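Side-chain contacts in acid phosphatase (Mycobacterium tuberculosis, PDB 2A6P), which acts as a broad-specificity phosphatase that dephosphorylates sugar phosphates and can serve in vivo as a fructose-1,6-bisphosphatase in gluconeogenesis: residues Leu14-Gly19 with Gln50-Leu55; Ser172-Pro177 with Ala194-Thr199. All blocks are in the same frame, centred on the assembly; numbering follows the deposited sequence.

Contact 1 of 2, residues Leu14-Gly19 with Gln50-Leu55; sequences LLLRHG and QLLGEL. With SO4 (sulfate ion), chain C.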
loop_
_atom_site.group_PDB
_atom_site.type_symbol
_atom_site.label_atom_id
_atom_site.label_comp_id
_atom_site.label_asym_id
_atom_site.label_seq_id
_atom_site.Cartn_x
_atom_site.Cartn_y
_atom_site.Cartn_z
ATOM N N LEU A 14 6.869 -8.930 6.412
ATOM C CA LEU A 14 5.424 -8.978 6.228
ATOM C C LEU A 14 4.767 -8.661 7.559
ATOM O O LEU A 14 5.316 -8.970 8.616
ATOM C CB LEU A 14 4.944 -10.359 5.765
ATOM C CG LEU A 14 5.700 -11.304 4.818
ATOM C CD1 LEU A 14 4.673 -11.952 3.900
ATOM C CD2 LEU A 14 6.751 -10.592 4.009
ATOM N N LEU A 15 3.602 -8.027 7.509
ATOM C CA LEU A 15 2.865 -7.706 8.721
ATOM C C LEU A 15 1.452 -8.227 8.563
ATOM O O LEU A 15 0.843 -8.063 7.510
ATOM C CB LEU A 15 2.824 -6.197 8.969
ATOM C CG LEU A 15 4.187 -5.531 9.143
ATOM C CD1 LEU A 15 4.772 -5.163 7.779
ATOM C CD2 LEU A 15 4.011 -4.300 9.990
ATOM N N LEU A 16 0.934 -8.860 9.608
ATOM C CA LEU A 16 -0.422 -9.400 9.584
ATOM C C LEU A 16 -1.225 -8.865 10.765
ATOM O O LEU A 16 -0.815 -9.039 11.926
ATOM C CB LEU A 16 -0.388 -10.932 9.665
ATOM C CG LEU A 16 -1.759 -11.602 9.886
ATOM C CD1 LEU A 16 -2.649 -11.358 8.664
ATOM C CD2 LEU A 16 -1.608 -13.101 10.143
ATOM N N ARG A 17 -2.353 -8.212 10.484
ATOM C CA ARG A 17 -3.201 -7.708 11.562
ATOM C C ARG A 17 -4.090 -8.870 12.011
ATOM O O ARG A 17 -4.497 -9.691 11.192
ATOM C CB ARG A 17 -4.103 -6.551 11.091
ATOM C CG ARG A 17 -5.034 -6.036 12.208
ATOM C CD ARG A 17 -5.916 -4.884 11.759
ATOM N NE ARG A 17 -6.765 -4.384 12.846
ATOM C CZ ARG A 17 -7.785 -3.545 12.670
ATOM N NH1 ARG A 17 -8.086 -3.111 11.455
ATOM N NH2 ARG A 17 -8.524 -3.159 13.699
ATOM N N HIS A 18 -4.388 -8.945 13.302
ATOM C CA HIS A 18 -5.243 -10.009 13.806
ATOM C C HIS A 18 -6.672 -9.873 13.248
ATOM O O HIS A 18 -7.057 -8.829 12.711
ATOM C CB HIS A 18 -5.279 -9.965 15.332
ATOM C CG HIS A 18 -5.850 -8.702 15.888
ATOM N ND1 HIS A 18 -7.192 -8.397 15.814
ATOM C CD2 HIS A 18 -5.262 -7.663 16.527
ATOM C CE1 HIS A 18 -7.406 -7.224 16.386
ATOM N NE2 HIS A 18 -6.251 -6.759 16.827
ATOM N N GLY A 19 -7.453 -10.936 13.394
ATOM C CA GLY A 19 -8.814 -10.934 12.903
ATOM C C GLY A 19 -9.732 -10.031 13.699
ATOM O O GLY A 19 -9.328 -9.397 14.691
ATOM N N GLN A 50 -3.768 -19.179 4.859
ATOM C CA GLN A 50 -3.957 -19.845 3.580
ATOM C C GLN A 50 -3.236 -18.988 2.551
ATOM O O GLN A 50 -2.508 -19.488 1.688
ATOM C CB GLN A 50 -5.451 -19.898 3.253
ATOM C CG GLN A 50 -5.904 -21.130 2.481
ATOM C CD GLN A 50 -7.426 -21.215 2.348
ATOM O OE1 GLN A 50 -8.046 -20.444 1.603
ATOM N NE2 GLN A 50 -8.033 -22.147 3.080
ATOM N N LEU A 51 -3.448 -17.682 2.667
ATOM C CA LEU A 51 -2.844 -16.697 1.780
ATOM C C LEU A 51 -1.321 -16.598 1.967
ATOM O O LEU A 51 -0.582 -16.432 0.993
ATOM C CB LEU A 51 -3.508 -15.344 2.022
ATOM C CG LEU A 51 -3.019 -14.135 1.227
ATOM C CD1 LEU A 51 -2.907 -14.479 -0.244
ATOM C CD2 LEU A 51 -3.998 -12.985 1.455
ATOM N N LEU A 52 -0.863 -16.697 3.215
ATOM C CA LEU A 52 0.566 -16.632 3.507
ATOM C C LEU A 52 1.246 -17.832 2.859
ATOM O O LEU A 52 2.417 -17.780 2.479
ATOM C CB LEU A 52 0.810 -16.665 5.022
ATOM C CG LEU A 52 1.040 -15.415 5.896
ATOM C CD1 LEU A 52 1.055 -14.143 5.073
ATOM C CD2 LEU A 52 -0.033 -15.358 6.965
ATOM N N GLY A 53 0.485 -18.914 2.734
ATOM C CA GLY A 53 1.004 -20.133 2.148
ATOM C C GLY A 53 1.499 -19.979 0.729
ATOM O O GLY A 53 2.489 -20.598 0.354
ATOM N N GLU A 54 0.832 -19.157 -0.069
ATOM C CA GLU A 54 1.268 -18.984 -1.446
ATOM C C GLU A 54 2.152 -17.762 -1.658
ATOM O O GLU A 54 2.324 -17.296 -2.787
ATOM C CB GLU A 54 0.057 -18.944 -2.382
ATOM C CG GLU A 54 -0.985 -17.901 -2.045
ATOM C CD GLU A 54 -2.278 -18.122 -2.810
ATOM O OE1 GLU A 54 -2.880 -19.204 -2.644
ATOM O OE2 GLU A 54 -2.691 -17.220 -3.574
ATOM N N LEU A 55 2.716 -17.244 -0.572
ATOM C CA LEU A 55 3.607 -16.093 -0.669
ATOM C C LEU A 55 5.062 -16.560 -0.755
ATOM O O LEU A 55 5.980 -15.746 -0.878
ATOM C CB LEU A 55 3.419 -15.156 0.528
ATOM C CG LEU A 55 2.152 -14.299 0.478
ATOM C CD1 LEU A 55 2.095 -13.402 1.699
ATOM C CD2 LEU A 55 2.155 -13.450 -0.784
HETATM S S SO4 C . -9.029 -4.083 17.540
HETATM O O1 SO4 C . -9.295 -4.292 16.081
HETATM O O2 SO4 C . -9.832 -5.171 18.306
HETATM O O3 SO4 C . -7.667 -4.346 17.801
HETATM O O4 SO4 C . -9.689 -2.843 17.849
#
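Leu14 and Leu55 each set CG beside the backbone N, with chi1 at -35° and -76° respectively, and these rotations bring their CD1 methyls to 3.7 Å from one another. The two side chains run past each other in opposite directions, with the CB of each directed toward the other segment. Leu52 divides its methyls between the two strand leucines: its CD1 lies 4.4 Å from Leu14 CD1, and its CD2 reaches CD2 of Leu16 at 4.2 Å. Nothing polar crosses the contact; four branched side chains join a strand to the last turn of a helix and the loop just after it by van der Waals contact alone. Beyond Leu16 the chain enters the Arg-His-Gly signature of the histidine phosphatases. His18 ND1 donates to Gly19 O at 2.6 Å (159° at the hydrogen), almost in the ring plane and on a carbonyl lone pair, which fixes the ring rotation and leaves NE2 on the sulfate side of the ring. That nitrogen, the one expected to carry the phosphoryl group of the tele-phosphohistidine intermediate, makes a weak, bent bond of 3.0 Å to sulfate O3. Arg17, extended from CG to NE, brings NH2 to the sulfate as well, though the position of this nitrogen is less certain. Thr21 and Thr30 also bond the ion, which is consistent with a phosphate site. Strand 13-17 is flanked by strands 147-151 and 180-187, while helix 39-53 packs on one face of the sheet, where Leu52 also touches Ile181; on the opposite face, Leu15 meets Ser156 and Val159 of helix 153-163.

Contact 2 of 2, residues Ser172-Pro177 with Ala194-Thr199; sequences SRFAMP and AVLGLT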
loop_
_atom_site.group_PDB
_atom_site.type_symbol
_atom_site.label_atom_id
_atom_site.label_comp_id
_atom_site.label_asym_id
_atom_site.label_seq_id
_atom_site.Cartn_x
_atom_site.Cartn_y
_atom_site.Cartn_z
ATOM N N SER A 172 -1.520 7.802 9.233
ATOM C CA SER A 172 -2.918 8.050 8.891
ATOM C C SER A 172 -3.191 7.791 7.411
ATOM O O SER A 172 -4.332 7.601 7.009
ATOM C CB SER A 172 -3.276 9.507 9.212
ATOM O OG SER A 172 -2.499 10.416 8.424
ATOM N N ARG A 173 -2.126 7.778 6.612
ATOM C CA ARG A 173 -2.222 7.581 5.164
ATOM C C ARG A 173 -2.232 6.129 4.684
ATOM O O ARG A 173 -2.295 5.885 3.476
ATOM C CB ARG A 173 -1.070 8.318 4.483
ATOM C CG ARG A 173 -0.934 9.769 4.913
ATOM C CD ARG A 173 -2.189 10.565 4.555
ATOM N NE ARG A 173 -2.041 11.993 4.849
ATOM C CZ ARG A 173 -2.817 12.940 4.335
ATOM N NH1 ARG A 173 -3.797 12.607 3.501
ATOM N NH2 ARG A 173 -2.610 14.217 4.641
ATOM N N PHE A 174 -2.182 5.173 5.608
ATOM C CA PHE A 174 -2.168 3.766 5.236
ATOM C C PHE A 174 -3.214 2.948 5.978
ATOM O O PHE A 174 -3.245 2.954 7.206
ATOM C CB PHE A 174 -0.792 3.154 5.518
ATOM C CG PHE A 174 0.356 3.957 4.974
ATOM C CD1 PHE A 174 1.158 4.723 5.827
ATOM C CD2 PHE A 174 0.626 3.966 3.613
ATOM C CE1 PHE A 174 2.215 5.490 5.335
ATOM C CE2 PHE A 174 1.684 4.731 3.098
ATOM C CZ PHE A 174 2.483 5.499 3.965
ATOM N N ALA A 175 -4.057 2.235 5.237
ATOM C CA ALA A 175 -5.084 1.401 5.859
ATOM C C ALA A 175 -4.450 0.086 6.311
ATOM O O ALA A 175 -3.356 -0.274 5.863
ATOM C CB ALA A 175 -6.208 1.120 4.877
ATOM N N MET A 176 -5.144 -0.625 7.193
ATOM C CA MET A 176 -4.682 -1.903 7.717
ATOM C C MET A 176 -5.897 -2.560 8.343
ATOM O O MET A 176 -6.062 -2.526 9.562
ATOM C CB MET A 176 -3.612 -1.695 8.798
ATOM C CG MET A 176 -2.801 -2.952 9.178
ATOM S SD MET A 176 -1.427 -3.380 8.017
ATOM C CE MET A 176 -1.298 -5.146 8.294
ATOM N N PRO A 177 -6.783 -3.148 7.514
ATOM C CA PRO A 177 -7.987 -3.806 8.049
ATOM C C PRO A 177 -7.679 -5.120 8.759
ATOM O O PRO A 177 -6.560 -5.638 8.666
ATOM C CB PRO A 177 -8.883 -3.978 6.810
ATOM C CG PRO A 177 -7.893 -4.076 5.672
ATOM C CD PRO A 177 -6.822 -3.058 6.040
ATOM N N ALA A 194 5.627 -2.619 -0.543
ATOM C CA ALA A 194 5.289 -3.388 -1.745
ATOM C C ALA A 194 3.809 -3.781 -1.860
ATOM O O ALA A 194 3.211 -3.665 -2.941
ATOM C CB ALA A 194 6.174 -4.647 -1.822
ATOM N N VAL A 195 3.230 -4.255 -0.754
ATOM C CA VAL A 195 1.835 -4.669 -0.730
ATOM C C VAL A 195 1.115 -4.102 0.504
ATOM O O VAL A 195 1.700 -3.981 1.579
ATOM C CB VAL A 195 1.719 -6.223 -0.719
ATOM C CG1 VAL A 195 0.251 -6.645 -0.756
ATOM C CG2 VAL A 195 2.481 -6.827 -1.920
ATOM N N LEU A 196 -0.157 -3.747 0.334
ATOM C CA LEU A 196 -0.970 -3.210 1.420
ATOM C C LEU A 196 -2.426 -3.628 1.246
ATOM O O LEU A 196 -2.922 -3.756 0.125
ATOM C CB LEU A 196 -0.894 -1.675 1.462
ATOM C CG LEU A 196 -1.608 -1.016 2.659
ATOM C CD1 LEU A 196 -0.914 -1.421 3.953
ATOM C CD2 LEU A 196 -1.611 0.502 2.524
ATOM N N GLY A 197 -3.104 -3.857 2.360
ATOM C CA GLY A 197 -4.499 -4.230 2.296
ATOM C C GLY A 197 -4.781 -5.560 1.623
ATOM O O GLY A 197 -5.883 -5.767 1.085
ATOM N N LEU A 198 -3.801 -6.460 1.642
ATOM C CA LEU A 198 -3.977 -7.780 1.042
ATOM C C LEU A 198 -4.924 -8.552 1.962
ATOM O O LEU A 198 -4.691 -8.643 3.171
ATOM C CB LEU A 198 -2.638 -8.521 0.964
ATOM C CG LEU A 198 -2.369 -9.473 -0.200
ATOM C CD1 LEU A 198 -1.293 -10.456 0.231
ATOM C CD2 LEU A 198 -3.627 -10.220 -0.602
ATOM N N THR A 199 -5.980 -9.111 1.384
ATOM C CA THR A 199 -6.986 -9.853 2.136
ATOM C C THR A 199 -7.309 -11.201 1.492
ATOM O O THR A 199 -7.493 -11.296 0.272
ATOM C CB THR A 199 -8.297 -9.014 2.247
ATOM O OG1 THR A 199 -8.225 -8.160 3.398
ATOM C CG2 THR A 199 -9.516 -9.906 2.341
HETATM O O HOH W 1 -2.972 -3.443 5.182
#
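An apolar contact supplemented by a water bridge joins the loop that leads from helix 153-163 toward strand 180-187 to the outermost strand of the chain's sheet, 190-199, just where that strand turns a corner at Gly197. Leu196 is the main contributor. With CG anti to its backbone N (chi1 -174°), the side chain reaches over to the backbone of Ala175, and CD1 comes within 3.3 Å of Ala175 O, a close approach of a methyl group to a carbonyl oxygen. CD2, the other branch, lies 4.0 Å from Ala175 N and 4.1 Å from Phe174 CB, and sits at the edge of the Phe174 ring, near its plane, rather than over a face. Both methyls come up against the same side of the loop backbone, CD1 at the carbonyl oxygen of Ala175 and CD2 nearer Phe174. One residue on, Gly197 has a positive phi (64°), a conformation that glycine adopts easily. A water accepts a hydrogen bond from Gly197 N at 2.9 Å and donates one of 3.3 Å to Ala175 O, linking the corner to the loop. Upstream, Ala194 and Val195 form a classic beta bulge opposite Ile183. Ile160 of helix 153-163 also meets Leu196, and the contact lies in the dimer interface: Phe174 packs on Phe174 of the second subunit, and Leu196 on Leu196 of that subunit. No direct hydrogen bond spans the two segments; Ala175 O takes both a methyl contact and a bond from water, and the polar link between loop and strand goes through that water.

Contacts 1 and 2 follow one another along the chain, their centres 12 Å apart, and both reach the same sheet. Their most direct connection is polar: Arg17 NH1 probably donates to Met176 O at 2.8 Å, which would help to hold the arginine whose NH2, less surely placed, approaches the sulfate. Packing reinforces this join, with Arg17 CD 3.2 Å from Pro177 O and Met176 CE 3.7 Å from Leu15 O. On the helix side, Leu51 CD2 meets Leu198 CD2 at 3.5 Å. The 14-19 segment thus carries the active-site end, whereas contact 2 lies at the dimer interface, away from the annotated sites.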